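Local coordinates for protein CT263 (Chlamydia trachomatis, PDB 4QAS) that probably acts as a nucleosidase of the MTAN type that hydrolyses a futalosine-pathway intermediate on the way to menaquinone, at residues Y91-V96 against M160-S165; P118-T123 against H136-D141; D15-A20 against A75-A80; E107-T112 against E143-A148. The protein carries 1 engineered substitution. All blocks are in the same frame, centred on the assembly; numbering follows the deposited sequence. Where two conformers were deposited one is given.

Interaction 1: Y91-V96 against M160-S165; sequences YTITSV and MIKVSS
Y91 and K162 face each other as an antiparallel hydrogen-bonded pair. Y91 N donates to K162 O at 2.8 Å, and K162 N donates back to Y91 O at 2.9 Å. Both bonds are close to straight, at 165°. The next pair, T92 with I161, is non-hydrogen-bonded. After it the strands hold each other less firmly: the bond from I93 N to M160 O is weak, at 3.3 Å. A water bridges this end, bonded to M160 N, I93 O and T92 OG1. T92 OG1 also accepts from I114 N.

CA-H...O contacts run beside these bonds, from I161 CA to Y91 O and from T92 CA to M160 O.

The apolar contacts centre on I93. Its CG1 meets M160 CB at 3.6 Å and K162 CG at 3.9 Å. M160 is extended beyond CG (chi2 180°), which carries CE to V96 CG1, past the corner at T94. M160 has two conformers, so this last touch is less certain. The Y91 ring turns its edge to K162 O. K162 bends at chi2, and its end leads away to D141 and N74.

Strand 119-124 borders strand 90-99, and strand 71-80 borders strand 158-167. The contact therefore joins inner strands of the mixed sheet. Helix 180-197 covers the face that carries I161.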
# COMPACT_ATOMS: atom_id res chain seq x y z
N TYR A 91 0.01 16.32 0.34
CA TYR A 91 -0.06 17.21 1.49
C TYR A 91 -1.16 16.73 2.42
O TYR A 91 -2.10 16.06 2.01
CB TYR A 91 -0.42 18.63 1.04
CG TYR A 91 0.63 19.29 0.21
CD1 TYR A 91 0.66 19.17 -1.16
CD2 TYR A 91 1.58 20.11 0.81
CE1 TYR A 91 1.61 19.81 -1.92
CE2 TYR A 91 2.54 20.77 0.06
CZ TYR A 91 2.55 20.61 -1.31
OH TYR A 91 3.48 21.25 -2.12
N THR A 92 -1.02 17.14 3.67
CA THR A 92 -2.13 17.11 4.61
C THR A 92 -2.64 18.52 4.82
O THR A 92 -1.88 19.48 4.74
CB THR A 92 -1.73 16.42 5.93
OG1 THR A 92 -2.93 16.23 6.71
CG2 THR A 92 -0.69 17.18 6.71
N ILE A 93 -3.92 18.64 5.06
CA ILE A 93 -4.60 19.95 5.12
C ILE A 93 -4.76 20.42 6.56
O ILE A 93 -5.15 19.65 7.46
CB ILE A 93 -5.94 19.85 4.40
CG1 ILE A 93 -5.74 19.34 2.98
CG2 ILE A 93 -6.69 21.16 4.46
CD1 ILE A 93 -4.75 20.16 2.13
N THR A 94 -4.48 21.71 6.79
CA THR A 94 -4.66 22.30 8.10
C THR A 94 -6.03 22.94 8.24
O THR A 94 -6.66 22.84 9.29
CB THR A 94 -3.56 23.34 8.35
OG1 THR A 94 -3.56 24.30 7.29
CG2 THR A 94 -2.20 22.65 8.38
N SER A 95 -6.49 23.64 7.21
CA SER A 95 -7.83 24.19 7.19
C SER A 95 -8.34 24.16 5.76
O SER A 95 -7.57 24.20 4.80
CB SER A 95 -7.89 25.60 7.78
OG SER A 95 -7.34 26.52 6.88
N VAL A 96 -9.66 24.08 5.64
CA VAL A 96 -10.33 24.07 4.37
C VAL A 96 -11.37 25.18 4.37
O VAL A 96 -12.12 25.35 5.35
CB VAL A 96 -10.95 22.69 4.07
CG1 VAL A 96 -11.91 22.25 5.17
CG2 VAL A 96 -11.58 22.69 2.70
N MET A 160 -7.42 15.14 5.98
CA MET A 160 -7.41 15.24 4.53
C MET A 160 -6.02 15.02 4.00
O MET A 160 -5.06 15.55 4.53
CB MET A 160 -7.82 16.62 4.09
CG MET A 160 -9.27 16.79 3.99
SD MET A 160 -9.67 18.42 3.47
CE MET A 160 -11.37 18.52 4.03
N ILE A 161 -5.95 14.24 2.94
CA ILE A 161 -4.76 14.03 2.13
C ILE A 161 -5.11 14.54 0.74
O ILE A 161 -6.10 14.09 0.15
CB ILE A 161 -4.40 12.54 2.02
CG1 ILE A 161 -4.12 11.95 3.40
CG2 ILE A 161 -3.19 12.36 1.13
CD1 ILE A 161 -4.07 10.42 3.43
N LYS A 162 -4.33 15.48 0.23
CA LYS A 162 -4.55 16.01 -1.10
C LYS A 162 -3.25 15.95 -1.87
O LYS A 162 -2.22 16.42 -1.40
CB LYS A 162 -5.09 17.44 -1.06
CG LYS A 162 -6.45 17.53 -0.36
CD LYS A 162 -7.62 17.06 -1.22
CE LYS A 162 -8.85 16.70 -0.36
NZ LYS A 162 -10.08 16.55 -1.14
N VAL A 163 -3.32 15.37 -3.07
CA VAL A 163 -2.16 15.31 -3.97
C VAL A 163 -2.35 16.34 -5.07
O VAL A 163 -3.42 16.43 -5.66
CB VAL A 163 -1.94 13.89 -4.53
CG1 VAL A 163 -3.08 13.42 -5.35
CG2 VAL A 163 -0.64 13.84 -5.33
N SER A 164 -1.32 17.14 -5.30
CA SER A 164 -1.38 18.18 -6.34
C SER A 164 -1.45 17.54 -7.72
O SER A 164 -0.54 16.79 -8.13
CB SER A 164 -0.19 19.10 -6.20
OG SER A 164 0.99 18.35 -6.09
N SER A 165 -2.55 17.79 -8.42
CA SER A 165 -2.89 17.05 -9.62
C SER A 165 -2.68 17.80 -10.91
O SER A 165 -2.65 17.17 -11.97
CB SER A 165 -4.34 16.57 -9.54
OG SER A 165 -5.25 17.63 -9.37
O HOH W 1 -5.70 16.97 7.40

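Interaction 2: P118-T123 against H136-D141; sequences PLAQLT and HLQLVD
T123 has the largest surface buried here, and its backbone bonds to L139 and D141. T123 N donates to L139 O at 2.9 Å, and T123 O accepts from D141 N at 2.9 Å. Both backbone bonds of T123 across the contact thus go to the residues flanking V140, its partner in the parallel ladder. V140 CA adds a CA-H...O contact to T123 O. T123 OG1 is turned beside the backbone N (chi1 -64°), where it meets L137 CD2 at 3.5 Å. The two side chains cross at about a right angle.

L139 pairs with L122 one step back. Its N donates to Q121 O, met nearly along the carbonyl axis, and the bond is longer at 3.2 Å. L139 CD1 packs on A120 CB, while L122 CD1 lies against L139 CB. L122 CD2 reaches the carboxylate of D141.

This is the parallel pairing of strands 119-124 and 139-141 in the mixed sheet. D141 closes the short strand and leads into helix 144-153. Its OD1 accepts from S124 OG, its OD2 forms a salt bridge with K162, and a weaker bond runs from G144 N to OD2.

Q138 extends the pairing with its side chain in place of backbone. The extended chain (chi2 177°) brings OE1 to Q121 N. That bond is 2.9 Å and nearly straight at 171°, although the donor stands well above the amide plane. Q121 lies obliquely across Q138, with the two amide planes 37° apart. A water lies between Q121 OE1 and H136 O.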
# COMPACT_ATOMS: atom_id res chain seq x y z
N PRO A 118 3.55 17.09 4.66
CA PRO A 118 3.68 18.55 4.67
C PRO A 118 2.33 19.22 4.67
O PRO A 118 1.35 18.71 4.14
CB PRO A 118 4.45 18.84 3.39
CG PRO A 118 4.12 17.71 2.49
CD PRO A 118 3.92 16.51 3.35
N LEU A 119 2.30 20.41 5.28
CA LEU A 119 1.05 21.11 5.53
C LEU A 119 0.67 21.99 4.35
O LEU A 119 1.52 22.64 3.72
CB LEU A 119 1.21 21.97 6.78
CG LEU A 119 1.72 21.26 8.04
CD1 LEU A 119 1.85 22.24 9.20
CD2 LEU A 119 0.79 20.13 8.41
N ALA A 120 -0.64 22.10 4.10
CA ALA A 120 -1.16 23.01 3.10
C ALA A 120 -2.57 23.44 3.48
O ALA A 120 -3.27 22.75 4.24
CB ALA A 120 -1.20 22.39 1.70
N GLN A 121 -3.00 24.55 2.90
CA GLN A 121 -4.37 25.03 3.01
C GLN A 121 -5.14 24.68 1.75
O GLN A 121 -4.56 24.61 0.65
CB GLN A 121 -4.41 26.54 3.19
CG GLN A 121 -3.90 26.98 4.57
CD GLN A 121 -3.93 28.49 4.77
OE1 GLN A 121 -3.68 29.26 3.84
NE2 GLN A 121 -4.24 28.92 5.99
N LEU A 122 -6.43 24.40 1.91
CA LEU A 122 -7.29 23.92 0.84
C LEU A 122 -8.47 24.87 0.71
O LEU A 122 -9.02 25.33 1.71
CB LEU A 122 -7.81 22.55 1.20
CG LEU A 122 -8.71 21.88 0.16
CD1 LEU A 122 -7.97 21.64 -1.17
CD2 LEU A 122 -9.23 20.60 0.73
N THR A 123 -8.83 25.19 -0.52
CA THR A 123 -10.08 25.88 -0.83
C THR A 123 -10.91 24.97 -1.69
O THR A 123 -10.40 24.38 -2.64
CB THR A 123 -9.81 27.17 -1.57
OG1 THR A 123 -9.07 28.04 -0.72
CG2 THR A 123 -11.10 27.88 -1.94
N HIS A 136 -3.49 34.12 -3.05
CA HIS A 136 -3.98 33.71 -1.75
C HIS A 136 -4.52 32.28 -1.71
O HIS A 136 -5.08 31.87 -0.69
CB HIS A 136 -5.06 34.68 -1.26
N LEU A 137 -4.36 31.51 -2.79
CA LEU A 137 -4.81 30.13 -2.81
C LEU A 137 -3.61 29.20 -2.89
O LEU A 137 -2.55 29.56 -3.42
CB LEU A 137 -5.74 29.86 -4.00
CG LEU A 137 -7.02 30.71 -4.09
CD1 LEU A 137 -7.87 30.26 -5.27
CD2 LEU A 137 -7.83 30.64 -2.79
N GLN A 138 -3.78 28.01 -2.32
CA GLN A 138 -2.76 26.98 -2.39
C GLN A 138 -3.36 25.83 -3.19
O GLN A 138 -3.28 25.80 -4.42
CB GLN A 138 -2.27 26.57 -0.99
CG GLN A 138 -1.42 27.66 -0.32
CD GLN A 138 -0.95 27.35 1.10
OE1 GLN A 138 -1.01 26.23 1.59
NE2 GLN A 138 -0.45 28.38 1.77
N LEU A 139 -3.93 24.84 -2.52
CA LEU A 139 -4.61 23.74 -3.17
C LEU A 139 -6.10 24.02 -3.30
O LEU A 139 -6.70 24.67 -2.43
CB LEU A 139 -4.39 22.45 -2.37
CG LEU A 139 -2.93 22.01 -2.25
CD1 LEU A 139 -2.86 20.79 -1.33
CD2 LEU A 139 -2.40 21.66 -3.64
N VAL A 140 -6.69 23.51 -4.37
CA VAL A 140 -8.09 23.78 -4.68
C VAL A 140 -8.75 22.48 -5.09
O VAL A 140 -8.27 21.79 -6.00
CB VAL A 140 -8.24 24.81 -5.81
CG1 VAL A 140 -9.73 25.06 -6.07
CG2 VAL A 140 -7.51 26.09 -5.46
N ASP A 141 -9.87 22.13 -4.46
CA ASP A 141 -10.60 20.92 -4.80
C ASP A 141 -12.07 21.30 -4.90
O ASP A 141 -12.45 22.47 -4.96
CB ASP A 141 -10.36 19.78 -3.80
CG ASP A 141 -11.11 19.97 -2.48
OD1 ASP A 141 -11.56 21.10 -2.17
OD2 ASP A 141 -11.27 18.96 -1.72
O HOH W 2 -4.85 29.17 1.02

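Interaction 3: D15-A20 against A75-A80; sequences DPAEAA and AGFAGA
E18 and F77 run past each other in opposite directions, and E18 then bonds to the backbone of F77. E18 CG sits 3.5 Å from the centroid of the F77 ring, only 2° off the ring normal. This is a CH-pi contact squarely over the face. E18 CG stands beside its own backbone N (chi1 -71°), and the chain is extended beyond it (chi2 -179°). That shape carries the carboxylate past the ring to F77 N. The bond from F77 N to E18 OE2 is 2.8 Å, and the donor comes from well above the carboxylate plane. The carboxylate and ring planes are 73° apart.

The contact sets helix 16-25 against the middle of strand 71-80, at G76 and F77, in the alpha/beta fold of the MTAN type. D15 is the N-cap of that helix: its OD1 accepts from E18 N at 2.9 Å. E18 is therefore held at its backbone by D15 and at its carboxylate by F77. E18 OE1 also accepts from A14 N.

Where the carboxylate passes, G76 has no side chain, and E18 OE2 comes to 3.3 Å from G76 CA. A water lies near both E18 OE2 and F77 O, at 2.8 Å and 2.7 Å. A17 CB adds a looser touch to the ring at F77 CE2.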
# COMPACT_ATOMS: atom_id res chain seq x y z
N ASP A 15 -14.30 10.62 -6.33
CA ASP A 15 -14.66 9.92 -7.55
C ASP A 15 -13.87 8.63 -7.65
O ASP A 15 -12.94 8.38 -6.87
CB ASP A 15 -14.50 10.81 -8.79
CG ASP A 15 -13.09 11.32 -8.98
OD1 ASP A 15 -12.13 10.53 -8.83
OD2 ASP A 15 -12.91 12.53 -9.27
N PRO A 16 -14.24 7.76 -8.59
CA PRO A 16 -13.56 6.46 -8.67
C PRO A 16 -12.09 6.54 -9.01
O PRO A 16 -11.31 5.69 -8.53
CB PRO A 16 -14.31 5.74 -9.79
CG PRO A 16 -15.68 6.32 -9.75
CD PRO A 16 -15.46 7.77 -9.42
N ALA A 17 -11.67 7.51 -9.82
CA ALA A 17 -10.26 7.63 -10.17
C ALA A 17 -9.43 7.89 -8.94
O ALA A 17 -8.34 7.34 -8.78
CB ALA A 17 -10.05 8.73 -11.21
N GLU A 18 -9.92 8.74 -8.05
CA GLU A 18 -9.15 9.00 -6.84
C GLU A 18 -9.00 7.73 -6.02
O GLU A 18 -7.95 7.50 -5.43
CB GLU A 18 -9.82 10.08 -5.99
CG GLU A 18 -9.77 11.52 -6.55
CD GLU A 18 -10.43 12.55 -5.65
OE1 GLU A 18 -11.19 12.18 -4.72
OE2 GLU A 18 -10.23 13.77 -5.86
N ALA A 19 -10.08 6.96 -5.90
CA ALA A 19 -10.14 5.80 -5.02
C ALA A 19 -9.38 4.60 -5.54
O ALA A 19 -9.06 3.71 -4.74
CB ALA A 19 -11.60 5.43 -4.80
N ALA A 20 -9.12 4.53 -6.85
CA ALA A 20 -8.79 3.25 -7.48
C ALA A 20 -7.61 2.55 -6.81
O ALA A 20 -7.68 1.35 -6.51
CB ALA A 20 -8.53 3.47 -8.96
N ALA A 75 -9.35 11.66 1.04
CA ALA A 75 -8.17 11.67 0.20
C ALA A 75 -8.60 12.03 -1.21
O ALA A 75 -9.61 11.53 -1.70
CB ALA A 75 -7.52 10.30 0.20
N GLY A 76 -7.86 12.92 -1.87
CA GLY A 76 -8.26 13.28 -3.22
C GLY A 76 -7.22 14.11 -3.94
O GLY A 76 -6.14 14.40 -3.42
N PHE A 77 -7.56 14.40 -5.18
CA PHE A 77 -6.76 15.28 -6.04
C PHE A 77 -7.09 16.74 -5.73
O PHE A 77 -8.21 17.08 -5.40
CB PHE A 77 -7.10 15.04 -7.52
CG PHE A 77 -6.99 13.59 -7.99
CD1 PHE A 77 -6.23 12.65 -7.32
CD2 PHE A 77 -7.64 13.21 -9.14
CE1 PHE A 77 -6.15 11.34 -7.79
CE2 PHE A 77 -7.55 11.89 -9.60
CZ PHE A 77 -6.81 10.98 -8.94
N ALA A 78 -6.10 17.61 -5.89
CA ALA A 78 -6.34 19.04 -5.77
C ALA A 78 -5.48 19.79 -6.77
O ALA A 78 -4.29 19.51 -6.91
CB ALA A 78 -6.06 19.56 -4.35
N GLY A 79 -6.10 20.78 -7.41
CA GLY A 79 -5.34 21.69 -8.25
C GLY A 79 -4.41 22.56 -7.42
O GLY A 79 -4.69 22.90 -6.28
N ALA A 80 -3.29 22.96 -8.02
CA ALA A 80 -2.35 23.89 -7.41
C ALA A 80 -2.53 25.26 -8.06
O ALA A 80 -2.32 25.41 -9.27
CB ALA A 80 -0.93 23.40 -7.61
O HOH W 3 -10.28 16.00 -4.11

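Interaction 4: E107-T112 against E143-A148; sequences EELEVT and EGFFIA
F145 points from its helix at the strand, and its ring meets E107 and L109. The F145 CG atom is anti to the backbone N (chi1 -176°), which sends the ring toward strand 106-110, edge first to its backbone. The carbonyl carbon of E108 lies in plane at that edge. The L109 and F145 side chains cross at about a right angle. L109 CG comes to 3.8 Å from F145 CE2, and L109 CD1 is near the same corner of the ring.

E107 reaches over one face of the ring with its CG. Its carboxylate plane is tilted 29° from the ring plane. E107 is poorly ordered, and its carboxylate is modelled too close to the ring, so the detail of this contact is doubtful.

Strands 90-99 and 106-110 follow each other in the chain and form an antiparallel hairpin of the mixed sheet, and helix 144-153 packs on a face of it. The axes of the strand and helix segments come within 9.2 Å, at 61° to each other. No hydrogen bond joins the two segments. The helix follows D141 after a short turn, and S124 OG is hydrogen-bonded to F145 N.

One turn along the helix from the ring, A148 turns its methyl to the end of the strand and the loop after it. There V111 CG1 meets A148 CB at 3.8 Å, and L109 CD1 touches A148 CB more loosely at 4.3 Å. V111 is modelled in two conformers, so its touch is less certain. M160 packs on both V111 and A148 from strand 158-167.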
# COMPACT_ATOMS: atom_id res chain seq x y z
N GLU A 107 -16.58 30.23 4.20
CA GLU A 107 -16.60 29.57 5.48
C GLU A 107 -15.29 28.81 5.57
O GLU A 107 -14.62 28.58 4.56
CB GLU A 107 -17.83 28.65 5.62
CG GLU A 107 -18.11 27.77 4.41
CD GLU A 107 -19.43 27.02 4.53
OE1 GLU A 107 -20.00 26.99 5.65
OE2 GLU A 107 -19.90 26.46 3.52
N GLU A 108 -14.89 28.45 6.78
CA GLU A 108 -13.60 27.79 6.95
C GLU A 108 -13.64 26.92 8.18
O GLU A 108 -14.20 27.31 9.21
CB GLU A 108 -12.46 28.82 7.07
CG GLU A 108 -11.07 28.20 7.04
CD GLU A 108 -9.95 29.24 7.14
OE1 GLU A 108 -8.77 28.85 7.28
OE2 GLU A 108 -10.27 30.45 7.11
N LEU A 109 -13.05 25.73 8.07
CA LEU A 109 -12.93 24.80 9.17
C LEU A 109 -11.53 24.24 9.26
O LEU A 109 -10.91 23.90 8.24
CB LEU A 109 -13.89 23.63 9.02
CG LEU A 109 -15.36 23.92 9.27
CD1 LEU A 109 -16.15 22.67 8.86
CD2 LEU A 109 -15.64 24.32 10.69
N GLU A 110 -11.04 24.11 10.48
CA GLU A 110 -9.80 23.40 10.71
C GLU A 110 -10.01 21.90 10.48
O GLU A 110 -11.09 21.35 10.73
CB GLU A 110 -9.33 23.61 12.15
CG GLU A 110 -7.84 23.38 12.33
CD GLU A 110 -6.98 24.51 11.73
OE1 GLU A 110 -5.74 24.36 11.68
OE2 GLU A 110 -7.55 25.55 11.37
N VAL A 111 -8.96 21.25 9.98
CA VAL A 111 -8.98 19.80 9.87
C VAL A 111 -7.72 19.27 10.52
O VAL A 111 -6.75 19.99 10.79
CB VAL A 111 -9.16 19.26 8.44
CG1 VAL A 111 -10.60 19.38 7.99
CG2 VAL A 111 -8.27 20.00 7.50
N THR A 112 -7.78 17.99 10.87
CA THR A 112 -6.76 17.39 11.72
C THR A 112 -5.58 16.95 10.84
O THR A 112 -5.75 16.05 10.00
CB THR A 112 -7.34 16.19 12.43
OG1 THR A 112 -8.42 16.64 13.27
CG2 THR A 112 -6.27 15.49 13.28
N GLU A 143 -14.70 18.93 -3.00
CA GLU A 143 -15.51 18.30 -1.97
C GLU A 143 -14.98 18.43 -0.55
O GLU A 143 -15.70 18.07 0.38
CB GLU A 143 -15.67 16.80 -2.28
CG GLU A 143 -16.37 16.50 -3.58
CD GLU A 143 -17.81 17.00 -3.62
OE1 GLU A 143 -18.36 17.31 -2.55
OE2 GLU A 143 -18.38 17.10 -4.73
N GLY A 144 -13.77 18.95 -0.34
CA GLY A 144 -13.17 18.91 0.98
C GLY A 144 -13.98 19.62 2.05
O GLY A 144 -14.19 19.08 3.14
N PHE A 145 -14.43 20.84 1.78
CA PHE A 145 -15.16 21.54 2.82
C PHE A 145 -16.46 20.81 3.17
O PHE A 145 -16.79 20.63 4.33
CB PHE A 145 -15.48 22.99 2.47
CG PHE A 145 -16.14 23.69 3.62
CD1 PHE A 145 -17.51 23.62 3.78
CD2 PHE A 145 -15.40 24.36 4.58
CE1 PHE A 145 -18.11 24.20 4.84
CE2 PHE A 145 -15.99 24.96 5.64
CZ PHE A 145 -17.37 24.89 5.79
N PHE A 146 -17.21 20.39 2.13
CA PHE A 146 -18.43 19.63 2.35
C PHE A 146 -18.19 18.46 3.28
O PHE A 146 -18.96 18.23 4.22
CB PHE A 146 -18.96 19.16 0.99
CG PHE A 146 -20.08 18.17 1.09
CD1 PHE A 146 -21.28 18.55 1.64
CD2 PHE A 146 -19.94 16.86 0.65
CE1 PHE A 146 -22.35 17.68 1.75
CE2 PHE A 146 -21.00 15.96 0.76
CZ PHE A 146 -22.21 16.38 1.32
N ILE A 147 -17.11 17.71 3.06
CA ILE A 147 -16.85 16.53 3.86
C ILE A 147 -16.51 16.92 5.29
O ILE A 147 -17.00 16.31 6.24
CB ILE A 147 -15.73 15.69 3.22
CG1 ILE A 147 -16.20 15.17 1.85
CG2 ILE A 147 -15.34 14.53 4.14
CD1 ILE A 147 -15.08 14.63 0.97
N ALA A 148 -15.62 17.91 5.47
CA ALA A 148 -15.25 18.33 6.82
C ALA A 148 -16.46 18.82 7.59
O ALA A 148 -16.59 18.57 8.80
CB ALA A 148 -14.21 19.44 6.77

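How the interactions relate
All four contacts reach the same mixed sheet. Interaction 3 closes first along the chain. Interaction 1 opens next and encloses interaction 4, which in turn encloses interaction 2. Interactions 1 and 2 are close, with centres about 7 Å apart, and are joined through the side chains of K162 and D141. Strand 71-80 ties interaction 3 to both: G76 N bonds to I161 O, and G79 N to V140 O. T94 O bonds to V111 N between interactions 1 and 4. Interactions 3 and 4 do not touch, and their centres are about 16 Å apart. The sheet thus links helices 16-25 and 144-153 into one domain.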